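Local coordinates for protein 5'-tyrosyl-DNA phosphodiesterase (Caenorhabditis elegans, PDB 4FVA) that is a phosphodiesterase of the DNase I-like endonuclease/exonuclease/phosphatase family and binds a magnesium ion, at residues S18-G23 with F243-W248; L50-D55 with N124-S129; K192-W197 with K212-R217; L166-E171 with R217-G222. All blocks are in the same frame, centred on the assembly; numbering follows the deposited sequence.

Contact 1 of 4, residues S18-G23 with F243-W248; sequences SWNIDG and FPSDHW. With MG (magnesium ion), chain F.
Asn20 lies flat over one face of the His247 ring. The amide and ring planes are 5° apart, and Asn20 CB stands 3.8 Å from the ring centroid in a CH-pi contact. CG of Asn20 is anti to the backbone N (chi1 175°). This carries the amide over the imidazole, while OD1 accepts from Asp22 N and closes an Asx turn. Asn20 ND2 donates to Asp165 OD2 and Glu52 OE2.

Ser245 OG both donates and accepts. It donates to Asn20 O at 2.5 Å, a short bond, and accepts from His247 N at 3.0 Å in an ST turn. Trp19 brings its indole edge to the same loop. NE1 donates to His247 O at 2.9 Å; the carbonyl lies near the ring plane, but NE1 sits above the carbonyl plane. The far end of the indole, CZ2, packs on Pro244 CB at 3.7 Å.

Asp22 OD1 binds the magnesium ion at 2.4 Å and is also bonded by Lys205 NZ. Its other oxygen, OD2, lies 3.3 Å from Asp246 OD1, with the two side chains crossing at about a right angle. Water 2, a ligand of the metal, is 2.6 Å from Asp246 OD1. Asp246 OD2 accepts from Trp197 NE1, and His247 ND1 pairs with Asp216.

The contact is buried at the end of strand 13-20, where the loop leading into strand 249-255 folds back on it. Helix 29-43 packs against Trp19, Ile21 and Pro244, and strand 47-53 runs beside strand 13-20.

Contact 2 of 4, residues L50-D55 with N124-S129; sequences LQEVVD and NTHLES. With MG (magnesium ion), chain F.
Two amide hydrogen bonds join Asn124 to strand 47-53. Asn124 ND2 donates to Leu50 O at 3.1 Å, from above the carbonyl plane. Asn124 OD1 accepts from Gln51 NE2 at 3.0 Å. Both ends of one amide are therefore used, which fixes its rotation. The Gln51 chain bends at chi2 (86°) and brings its amide to Asn124 with the two planes 76° apart. Gln51 NE2 also donates to Ser18 OG.

Water makes a third polar link. Water 4 accepts from Glu52 N and lies at the edge of the His126 ring, 2.8 Å from ND1.

Packing is modest. Gln51 CB meets His126 CB at 4.1 Å. Glu52 approaches His126 obliquely: its OE2 is 3.4 Å from His126 CE1, and the carboxylate and ring planes are 19° apart. His126 NE2 bonds a malonate ion, probably from the crystallisation liquor.

Metal binding uses the other oxygen of the same carboxylate. Glu52 OE1 holds the magnesium ion at 2.6 Å. OE2 accepts from Asn20, so a second residue helps to set the orientation of the group.

Glu52 and Val53 both face Tyr80 in a G1 beta bulge. The chain turns a corner at Glu52, where the bulge lies. A glutamate here, sharing magnesium with Asp22, is characteristic of the DNase I-like metal site.

Contact 3 of 4, residues K192-W197 with K212-R217; sequences KTKFTW and KMRFDR
Backbone hydrogen bonds tie Trp197 to Met213 as an antiparallel hydrogen-bonded pair. Met213 N donates to Trp197 O at 2.8 Å. Met213 O accepts twice, from Trp197 N at 3.1 Å and from Thr196 N at 3.0 Å. Two successive N-H groups thus share one carbonyl.

The polar side-chain link is Thr196 to Asp216. Thr196 OG1 donates to Asp216 OD2 at 2.5 Å, a short bond made on the anti side of the carboxylate oxygen. With chi1 at 66°, OG1 sits between the backbone N and the carbonyl carbon of Thr196, turned to the Asp216 carboxylate. The same OD2 is bonded by His247 ND1, so it joins Thr196 to His247.

Aromatic and apolar contacts form two groups. Lys212 lays its chain over one face of the Phe195 ring, CB standing 4.0 Å from the centroid in a CH-pi contact. Lys194 CG covers the opposite face. Trp197 and Phe215 lie side by side and point the same way, their planes 36° apart, with Trp197 CE3 at 3.5 Å from Phe215 CE2. Met213 CG also reaches Trp197, and Met213 CB sits over the centre of the Phe215 ring. Trp197 NE1 is bonded to Asp246.

Arg214 runs past the carbonyl of Lys194, its CD 3.2 Å from Lys194 O; its guanidinium group forms a salt bridge with Asp182.

Thr196 and Trp197 opposite Met213 form a classic beta bulge, at the start of short strand 197-198 beside the broken strand 212-221.

Contact 4 of 4, residues L166-E171 with R217-G222; sequences LNLRDE and RLYWSG
Leu168 lies across Arg217 at about a right angle. Its CB sits over one face of the guanidinium group, 3.9 Å from Arg217 NH2, toward the rim of the flat group. The Arg217 chain is extended from CG to NE, with chi2 and chi3 near 180°, and this straight reach carries the charge out to the loop.

Asp170 meets the end of that chain obliquely, the carboxylate and guanidinium planes 40° apart. Asp170 OD2 and Arg217 NH2 form a salt bridge at 3.3 Å. A weak hydrogen bond runs from Arg217 NH1 to Asp170 OD1. Asp170 is exposed and poorly ordered, so this pairing is likely to be loose. Arg217 NE, by contrast, bonds firmly to Arg214 O.

Leu166 points its CD1 at the edge of the Tyr219 ring, in the ring plane, 3.6 Å from Tyr219 CE1. The same methyl lies 4.1 Å from Arg217 CB. Leu168 CD1 comes from the opposite direction to Tyr219 and meets its OH at 4.1 Å.

Arg217 and Tyr219 alternate with Leu218 along strand 212-221, so both face the loop. Packing and an ion pair join the loop after strand 159-163 to that strand's antiparallel neighbour in the DNase I-like fold.

Contact 1 closes the longest loop of the four, and the other three are nested within it. Contact 2 closes first, followed by contact 4, which encloses contact 3. Contacts 1 and 2, with centres 10 Å apart, meet through neighbouring strands 13-20 and 47-53 and share the magnesium ion. Contact 2 spans both sheets, from strand 47-53 to strand 118-126. Contacts 3 and 4 both use strand 212-221 of the second sheet and have Arg217 in common; their centres are 11 Å apart. Contacts 1 and 2 thus hold the magnesium ligands. Contacts 3 and 4 lie farther off, joined to them by His247 with Asp216 and Leu127 with Asn167.

Contact 1 of 4, residues S18-G23 with F243-W248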
# COMPACT_ATOMS: atom_id res chain seq x y z
N SER A 18 -2.67 3.04 1.41
CA SER A 18 -2.32 1.64 1.16
C SER A 18 -3.04 0.73 2.14
O SER A 18 -3.12 1.04 3.34
CB SER A 18 -0.81 1.42 1.26
OG SER A 18 -0.47 0.06 1.03
N TRP A 19 -3.55 -0.40 1.65
CA TRP A 19 -4.40 -1.26 2.47
C TRP A 19 -4.36 -2.71 2.03
O TRP A 19 -4.67 -3.03 0.88
CB TRP A 19 -5.84 -0.75 2.40
CG TRP A 19 -6.70 -1.09 3.59
CD1 TRP A 19 -6.36 -1.88 4.67
CD2 TRP A 19 -8.03 -0.62 3.82
NE1 TRP A 19 -7.41 -1.92 5.55
CE2 TRP A 19 -8.45 -1.16 5.07
CE3 TRP A 19 -8.92 0.20 3.11
CZ2 TRP A 19 -9.71 -0.89 5.61
CZ3 TRP A 19 -10.18 0.46 3.65
CH2 TRP A 19 -10.56 -0.09 4.90
N ASN A 20 -3.99 -3.58 2.96
CA ASN A 20 -4.17 -5.01 2.75
C ASN A 20 -5.60 -5.30 3.15
O ASN A 20 -5.95 -5.18 4.33
CB ASN A 20 -3.16 -5.81 3.57
CG ASN A 20 -3.39 -7.31 3.47
OD1 ASN A 20 -4.52 -7.77 3.34
ND2 ASN A 20 -2.30 -8.08 3.51
N ILE A 21 -6.43 -5.66 2.17
CA ILE A 21 -7.87 -5.78 2.44
C ILE A 21 -8.34 -7.19 2.83
O ILE A 21 -9.54 -7.46 2.95
CB ILE A 21 -8.72 -5.19 1.30
CG1 ILE A 21 -8.53 -5.97 0.00
CG2 ILE A 21 -8.40 -3.66 1.12
CD1 ILE A 21 -9.38 -5.45 -1.14
N ASP A 22 -7.38 -8.09 3.05
CA ASP A 22 -7.71 -9.39 3.63
C ASP A 22 -8.76 -10.10 2.78
O ASP A 22 -9.71 -10.67 3.32
CB ASP A 22 -8.23 -9.18 5.05
CG ASP A 22 -8.19 -10.44 5.91
OD1 ASP A 22 -7.54 -11.42 5.50
OD2 ASP A 22 -8.80 -10.43 7.00
N GLY A 23 -8.57 -10.09 1.47
CA GLY A 23 -9.46 -10.81 0.57
C GLY A 23 -9.42 -12.33 0.75
O GLY A 23 -10.35 -13.04 0.33
N PHE A 243 -14.05 -5.91 11.39
CA PHE A 243 -13.37 -4.82 10.73
C PHE A 243 -13.30 -5.11 9.24
O PHE A 243 -13.41 -6.27 8.83
CB PHE A 243 -11.98 -4.62 11.32
CG PHE A 243 -12.00 -4.27 12.79
CD1 PHE A 243 -12.15 -2.95 13.20
CD2 PHE A 243 -11.87 -5.26 13.76
CE1 PHE A 243 -12.16 -2.62 14.54
CE2 PHE A 243 -11.89 -4.93 15.12
CZ PHE A 243 -12.04 -3.62 15.51
N PRO A 244 -13.15 -4.06 8.40
CA PRO A 244 -13.04 -4.32 6.96
C PRO A 244 -11.90 -5.29 6.66
O PRO A 244 -12.01 -6.14 5.79
CB PRO A 244 -12.72 -2.93 6.39
CG PRO A 244 -13.36 -1.97 7.36
CD PRO A 244 -13.13 -2.62 8.72
N SER A 245 -10.82 -5.16 7.42
CA SER A 245 -9.63 -5.98 7.23
C SER A 245 -8.96 -6.22 8.56
O SER A 245 -9.21 -5.49 9.51
CB SER A 245 -8.66 -5.28 6.27
OG SER A 245 -7.43 -5.98 6.18
N ASP A 246 -8.08 -7.22 8.63
CA ASP A 246 -7.27 -7.41 9.83
C ASP A 246 -6.12 -6.40 9.88
O ASP A 246 -5.40 -6.33 10.89
CB ASP A 246 -6.75 -8.85 9.96
CG ASP A 246 -5.82 -9.24 8.84
OD1 ASP A 246 -6.02 -8.80 7.68
OD2 ASP A 246 -4.85 -9.98 9.12
N HIS A 247 -5.93 -5.65 8.79
CA HIS A 247 -4.99 -4.51 8.75
C HIS A 247 -5.73 -3.15 8.79
O HIS A 247 -6.81 -3.01 8.22
CB HIS A 247 -4.15 -4.50 7.45
CG HIS A 247 -3.16 -5.62 7.35
ND1 HIS A 247 -1.80 -5.41 7.38
CD2 HIS A 247 -3.33 -6.96 7.19
CE1 HIS A 247 -1.17 -6.56 7.26
NE2 HIS A 247 -2.07 -7.52 7.14
N TRP A 248 -5.12 -2.15 9.43
CA TRP A 248 -5.57 -0.78 9.26
C TRP A 248 -5.01 -0.28 7.93
O TRP A 248 -3.98 -0.76 7.47
CB TRP A 248 -5.04 0.13 10.38
CG TRP A 248 -5.30 -0.35 11.79
CD1 TRP A 248 -4.46 -0.24 12.86
CD2 TRP A 248 -6.49 -0.99 12.27
NE1 TRP A 248 -5.05 -0.77 13.98
CE2 TRP A 248 -6.30 -1.24 13.65
CE3 TRP A 248 -7.70 -1.37 11.68
CZ2 TRP A 248 -7.27 -1.86 14.44
CZ3 TRP A 248 -8.67 -1.99 12.47
CH2 TRP A 248 -8.44 -2.23 13.83
MG MG F . -5.34 -12.17 5.06
O HOH W 1 -2.82 -2.28 5.31
O HOH W 2 -4.91 -9.75 5.52
O HOH W 3 -6.10 -14.56 5.56

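Contact 2 of 4, residues L50-D55 with N124-S129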
# COMPACT_ATOMS: atom_id res chain seq x y z
N LEU A 50 -3.71 -1.39 -3.07
CA LEU A 50 -4.36 -2.51 -2.37
C LEU A 50 -3.51 -3.77 -2.47
O LEU A 50 -2.83 -3.98 -3.48
CB LEU A 50 -5.74 -2.82 -2.98
CG LEU A 50 -6.75 -1.66 -3.00
CD1 LEU A 50 -8.03 -2.12 -3.69
CD2 LEU A 50 -7.03 -1.21 -1.55
N GLN A 51 -3.57 -4.61 -1.43
CA GLN A 51 -2.97 -5.93 -1.45
C GLN A 51 -3.99 -6.98 -0.99
O GLN A 51 -4.97 -6.65 -0.32
CB GLN A 51 -1.71 -5.99 -0.56
CG GLN A 51 -0.71 -4.87 -0.81
CD GLN A 51 -1.00 -3.61 -0.02
OE1 GLN A 51 -1.49 -3.67 1.12
NE2 GLN A 51 -0.70 -2.44 -0.62
N GLU A 52 -3.73 -8.25 -1.32
CA GLU A 52 -4.67 -9.33 -1.04
C GLU A 52 -6.07 -9.05 -1.57
O GLU A 52 -7.06 -9.26 -0.88
CB GLU A 52 -4.73 -9.67 0.46
CG GLU A 52 -3.66 -10.66 0.88
CD GLU A 52 -3.87 -11.20 2.26
OE1 GLU A 52 -4.99 -11.71 2.56
OE2 GLU A 52 -2.90 -11.11 3.05
N VAL A 53 -6.13 -8.57 -2.81
CA VAL A 53 -7.38 -8.43 -3.54
C VAL A 53 -7.68 -9.81 -4.12
O VAL A 53 -6.76 -10.48 -4.60
CB VAL A 53 -7.24 -7.41 -4.66
CG1 VAL A 53 -8.58 -7.19 -5.36
CG2 VAL A 53 -6.69 -6.09 -4.10
N VAL A 54 -8.95 -10.22 -4.10
CA VAL A 54 -9.39 -11.49 -4.70
C VAL A 54 -10.51 -11.28 -5.71
O VAL A 54 -11.17 -10.24 -5.71
CB VAL A 54 -9.85 -12.51 -3.62
CG1 VAL A 54 -8.70 -12.84 -2.66
CG2 VAL A 54 -11.06 -11.97 -2.84
N ASP A 55 -10.71 -12.25 -6.60
CA ASP A 55 -11.75 -12.12 -7.63
C ASP A 55 -13.14 -12.13 -7.02
O ASP A 55 -14.04 -11.41 -7.47
CB ASP A 55 -11.63 -13.24 -8.66
CG ASP A 55 -10.37 -13.13 -9.50
OD1 ASP A 55 -9.86 -12.01 -9.70
OD2 ASP A 55 -9.87 -14.19 -9.93
N ASN A 124 3.99 -0.82 -5.77
CA ASN A 124 3.14 -1.48 -4.79
C ASN A 124 3.51 -2.95 -4.69
O ASN A 124 3.61 -3.65 -5.72
CB ASN A 124 1.66 -1.32 -5.22
CG ASN A 124 0.68 -1.92 -4.23
OD1 ASN A 124 0.99 -2.11 -3.05
ND2 ASN A 124 -0.53 -2.24 -4.71
N THR A 125 3.68 -3.44 -3.46
CA THR A 125 4.06 -4.82 -3.27
C THR A 125 3.45 -5.41 -2.02
O THR A 125 2.99 -4.69 -1.15
CB THR A 125 5.60 -5.02 -3.22
OG1 THR A 125 5.91 -6.42 -3.33
CG2 THR A 125 6.17 -4.47 -1.91
N HIS A 126 3.43 -6.73 -1.97
CA HIS A 126 3.02 -7.47 -0.80
C HIS A 126 4.13 -8.47 -0.54
O HIS A 126 4.14 -9.54 -1.15
CB HIS A 126 1.70 -8.20 -1.09
CG HIS A 126 1.16 -8.97 0.08
ND1 HIS A 126 0.08 -9.82 -0.04
CD2 HIS A 126 1.56 -9.03 1.37
CE1 HIS A 126 -0.17 -10.37 1.14
NE2 HIS A 126 0.70 -9.91 2.02
N LEU A 127 5.08 -8.14 0.34
CA LEU A 127 6.27 -8.99 0.48
C LEU A 127 5.98 -10.32 1.18
O LEU A 127 4.99 -10.45 1.91
CB LEU A 127 7.40 -8.24 1.21
CG LEU A 127 7.86 -6.95 0.51
CD1 LEU A 127 9.11 -6.38 1.19
CD2 LEU A 127 8.08 -7.21 -0.98
N GLU A 128 6.84 -11.32 0.95
CA GLU A 128 6.62 -12.66 1.47
C GLU A 128 6.16 -12.66 2.93
O GLU A 128 6.67 -11.91 3.76
CB GLU A 128 7.87 -13.53 1.29
CG GLU A 128 7.59 -15.02 1.00
CD GLU A 128 7.20 -15.28 -0.45
OE1 GLU A 128 7.14 -14.33 -1.27
OE2 GLU A 128 6.97 -16.46 -0.80
N SER A 129 5.17 -13.50 3.22
CA SER A 129 4.50 -13.52 4.52
C SER A 129 5.17 -14.50 5.51
O SER A 129 5.80 -15.49 5.09
CB SER A 129 3.03 -13.90 4.33
OG SER A 129 2.39 -13.10 3.34
MG MG F . -5.34 -12.17 5.06
O HOH W 4 -1.47 -9.48 -2.38
O HOH W 3 -6.10 -14.56 5.56
O HOH W 2 -4.91 -9.75 5.52

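Contact 3 of 4, residues K192-W197 with K212-R217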
# COMPACT_ATOMS: atom_id res chain seq x y z
N LYS A 192 0.54 6.90 18.02
CA LYS A 192 -0.89 6.70 17.76
C LYS A 192 -1.15 6.17 16.35
O LYS A 192 -2.23 5.63 16.08
CB LYS A 192 -1.69 7.99 17.96
CG LYS A 192 -2.15 8.29 19.39
CD LYS A 192 -3.11 9.48 19.40
CE LYS A 192 -3.94 9.53 20.68
NZ LYS A 192 -3.08 9.67 21.87
N THR A 193 -0.18 6.31 15.47
CA THR A 193 -0.34 5.87 14.08
C THR A 193 0.69 4.83 13.70
O THR A 193 0.95 4.62 12.52
CB THR A 193 -0.20 7.03 13.10
OG1 THR A 193 1.08 7.65 13.29
CG2 THR A 193 -1.30 8.06 13.31
N LYS A 194 1.30 4.18 14.69
CA LYS A 194 2.44 3.31 14.40
C LYS A 194 2.07 1.93 13.85
O LYS A 194 2.54 1.53 12.79
CB LYS A 194 3.32 3.17 15.64
CG LYS A 194 4.56 2.32 15.42
CD LYS A 194 5.48 2.43 16.63
CE LYS A 194 6.80 1.70 16.41
NZ LYS A 194 7.68 1.83 17.60
N PHE A 195 1.26 1.19 14.59
CA PHE A 195 1.01 -0.20 14.22
C PHE A 195 -0.14 -0.33 13.23
O PHE A 195 -1.21 0.25 13.41
CB PHE A 195 0.78 -1.04 15.48
CG PHE A 195 1.92 -0.98 16.45
CD1 PHE A 195 3.07 -1.72 16.22
CD2 PHE A 195 1.86 -0.15 17.56
CE1 PHE A 195 4.14 -1.66 17.10
CE2 PHE A 195 2.93 -0.08 18.45
CZ PHE A 195 4.07 -0.83 18.21
N THR A 196 0.10 -1.09 12.16
CA THR A 196 -0.88 -1.20 11.10
C THR A 196 -1.53 -2.57 11.14
O THR A 196 -2.56 -2.80 10.51
CB THR A 196 -0.24 -0.96 9.71
OG1 THR A 196 0.69 -2.01 9.43
CG2 THR A 196 0.48 0.39 9.68
N TRP A 197 -0.93 -3.47 11.92
CA TRP A 197 -1.47 -4.80 12.13
C TRP A 197 -1.39 -5.05 13.62
O TRP A 197 -0.31 -5.24 14.18
CB TRP A 197 -0.64 -5.82 11.37
CG TRP A 197 -1.23 -7.19 11.35
CD1 TRP A 197 -2.27 -7.62 10.57
CD2 TRP A 197 -0.81 -8.31 12.13
NE1 TRP A 197 -2.52 -8.96 10.82
CE2 TRP A 197 -1.64 -9.40 11.78
CE3 TRP A 197 0.19 -8.51 13.09
CZ2 TRP A 197 -1.50 -10.66 12.35
CZ3 TRP A 197 0.33 -9.76 13.65
CH2 TRP A 197 -0.51 -10.82 13.28
N LYS A 212 1.78 -6.94 17.71
CA LYS A 212 1.60 -5.65 17.04
C LYS A 212 2.76 -5.41 16.08
O LYS A 212 3.92 -5.55 16.46
CB LYS A 212 1.56 -4.50 18.06
CG LYS A 212 0.30 -4.44 18.90
CD LYS A 212 0.10 -3.06 19.53
CE LYS A 212 1.13 -2.75 20.61
NZ LYS A 212 0.82 -1.48 21.32
N MET A 213 2.45 -5.02 14.84
CA MET A 213 3.52 -4.82 13.86
C MET A 213 3.23 -3.64 12.95
O MET A 213 2.08 -3.27 12.72
CB MET A 213 3.73 -6.09 13.03
CG MET A 213 4.00 -7.33 13.88
SD MET A 213 5.58 -7.17 14.73
CE MET A 213 6.74 -7.30 13.37
N ARG A 214 4.30 -3.03 12.45
CA ARG A 214 4.18 -1.99 11.45
C ARG A 214 4.51 -2.59 10.10
O ARG A 214 5.54 -2.27 9.50
CB ARG A 214 5.09 -0.81 11.78
CG ARG A 214 4.87 0.39 10.88
CD ARG A 214 5.42 1.67 11.50
NE ARG A 214 6.88 1.76 11.41
CZ ARG A 214 7.53 2.28 10.37
NH1 ARG A 214 6.85 2.72 9.31
NH2 ARG A 214 8.85 2.34 10.38
N PHE A 215 3.62 -3.46 9.64
CA PHE A 215 3.80 -4.23 8.42
C PHE A 215 3.62 -3.36 7.19
O PHE A 215 4.26 -3.58 6.16
CB PHE A 215 2.78 -5.37 8.38
CG PHE A 215 3.13 -6.57 9.24
CD1 PHE A 215 4.44 -6.84 9.60
CD2 PHE A 215 2.12 -7.45 9.67
CE1 PHE A 215 4.75 -7.96 10.37
CE2 PHE A 215 2.42 -8.57 10.44
CZ PHE A 215 3.73 -8.82 10.80
N ASP A 216 2.73 -2.39 7.29
CA ASP A 216 2.36 -1.58 6.14
C ASP A 216 3.11 -0.26 6.17
O ASP A 216 3.05 0.48 7.15
CB ASP A 216 0.85 -1.38 6.15
CG ASP A 216 0.10 -2.70 6.25
OD1 ASP A 216 -0.06 -3.34 5.20
OD2 ASP A 216 -0.30 -3.11 7.37
N ARG A 217 3.84 0.03 5.10
CA ARG A 217 4.68 1.23 5.08
C ARG A 217 4.68 1.89 3.72
O ARG A 217 4.41 1.26 2.70
CB ARG A 217 6.13 0.88 5.47
CG ARG A 217 6.26 0.13 6.80
CD ARG A 217 7.71 -0.04 7.21
NE ARG A 217 7.84 -0.92 8.38
CZ ARG A 217 8.97 -1.09 9.07
NH1 ARG A 217 10.08 -0.45 8.71
NH2 ARG A 217 8.99 -1.91 10.11

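Contact 4 of 4, residues L166-E171 with R217-G222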
# COMPACT_ATOMS: atom_id res chain seq x y z
N LEU A 166 4.55 -4.72 3.60
CA LEU A 166 5.93 -5.21 3.50
C LEU A 166 6.23 -6.33 4.52
O LEU A 166 7.31 -6.94 4.47
CB LEU A 166 6.94 -4.06 3.62
CG LEU A 166 6.66 -2.84 2.74
CD1 LEU A 166 7.81 -1.83 2.82
CD2 LEU A 166 6.43 -3.28 1.29
N ASN A 167 5.30 -6.60 5.43
CA ASN A 167 5.47 -7.70 6.38
C ASN A 167 6.77 -7.64 7.17
O ASN A 167 7.32 -8.68 7.57
CB ASN A 167 5.36 -9.05 5.67
CG ASN A 167 3.93 -9.55 5.60
OD1 ASN A 167 3.21 -9.52 6.60
ND2 ASN A 167 3.51 -9.99 4.42
N LEU A 168 7.25 -6.42 7.41
CA LEU A 168 8.56 -6.20 8.01
C LEU A 168 8.56 -6.21 9.53
O LEU A 168 7.61 -5.74 10.17
CB LEU A 168 9.17 -4.87 7.53
CG LEU A 168 9.70 -4.74 6.10
CD1 LEU A 168 10.10 -3.28 5.76
CD2 LEU A 168 10.86 -5.70 5.84
N ARG A 169 9.62 -6.77 10.10
CA ARG A 169 10.03 -6.42 11.45
C ARG A 169 11.15 -5.40 11.24
O ARG A 169 11.91 -5.52 10.27
CB ARG A 169 10.52 -7.66 12.20
CG ARG A 169 10.18 -8.99 11.50
CD ARG A 169 8.76 -9.47 11.78
NE ARG A 169 8.06 -9.89 10.57
CZ ARG A 169 7.13 -10.85 10.52
NH1 ARG A 169 6.79 -11.50 11.62
NH2 ARG A 169 6.54 -11.16 9.36
N ASP A 170 11.27 -4.38 12.09
CA ASP A 170 12.23 -3.29 11.82
C ASP A 170 13.68 -3.73 11.57
O ASP A 170 14.39 -3.10 10.78
CB ASP A 170 12.18 -2.22 12.92
CG ASP A 170 11.23 -1.09 12.58
OD1 ASP A 170 11.61 -0.23 11.75
OD2 ASP A 170 10.10 -1.06 13.12
N GLU A 171 14.13 -4.78 12.25
CA GLU A 171 15.50 -5.26 12.09
C GLU A 171 15.73 -5.82 10.69
O GLU A 171 16.86 -6.11 10.31
CB GLU A 171 15.80 -6.33 13.13
CG GLU A 171 14.95 -7.58 12.99
CD GLU A 171 13.51 -7.35 13.41
OE1 GLU A 171 13.12 -6.18 13.62
OE2 GLU A 171 12.76 -8.34 13.52
N ARG A 217 3.84 0.03 5.10
CA ARG A 217 4.68 1.23 5.08
C ARG A 217 4.68 1.89 3.72
O ARG A 217 4.41 1.26 2.70
CB ARG A 217 6.13 0.88 5.47
CG ARG A 217 6.26 0.13 6.80
CD ARG A 217 7.71 -0.04 7.21
NE ARG A 217 7.84 -0.92 8.38
CZ ARG A 217 8.97 -1.09 9.07
NH1 ARG A 217 10.08 -0.45 8.71
NH2 ARG A 217 8.99 -1.91 10.11
N LEU A 218 5.01 3.18 3.72
CA LEU A 218 5.15 3.95 2.49
C LEU A 218 6.45 4.72 2.54
O LEU A 218 6.71 5.45 3.50
CB LEU A 218 3.98 4.93 2.35
CG LEU A 218 2.76 4.33 1.64
CD1 LEU A 218 1.54 5.26 1.76
CD2 LEU A 218 3.11 4.03 0.17
N TYR A 219 7.27 4.54 1.51
CA TYR A 219 8.51 5.29 1.37
C TYR A 219 8.34 6.23 0.20
O TYR A 219 7.57 5.94 -0.73
CB TYR A 219 9.68 4.34 1.10
CG TYR A 219 9.96 3.38 2.22
CD1 TYR A 219 9.34 2.14 2.27
CD2 TYR A 219 10.83 3.71 3.24
CE1 TYR A 219 9.58 1.26 3.31
CE2 TYR A 219 11.09 2.83 4.28
CZ TYR A 219 10.46 1.61 4.30
OH TYR A 219 10.71 0.73 5.33
N TRP A 220 9.04 7.37 0.23
CA TRP A 220 9.03 8.24 -0.94
C TRP A 220 10.33 9.00 -1.16
O TRP A 220 11.14 9.18 -0.25
CB TRP A 220 7.84 9.20 -0.91
CG TRP A 220 8.14 10.57 -0.38
CD1 TRP A 220 8.24 11.72 -1.12
CD2 TRP A 220 8.35 10.95 0.99
NE1 TRP A 220 8.51 12.79 -0.29
CE2 TRP A 220 8.58 12.34 1.01
CE3 TRP A 220 8.37 10.25 2.19
CZ2 TRP A 220 8.83 13.05 2.20
CZ3 TRP A 220 8.61 10.95 3.37
CH2 TRP A 220 8.84 12.33 3.36
N SER A 221 10.51 9.44 -2.40
CA SER A 221 11.57 10.36 -2.73
C SER A 221 10.95 11.38 -3.64
O SER A 221 9.98 11.07 -4.35
CB SER A 221 12.70 9.64 -3.46
OG SER A 221 13.60 10.56 -4.01
N GLY A 222 11.49 12.60 -3.63
CA GLY A 222 11.00 13.63 -4.53
C GLY A 222 10.92 15.01 -3.94
O GLY A 222 11.29 15.23 -2.79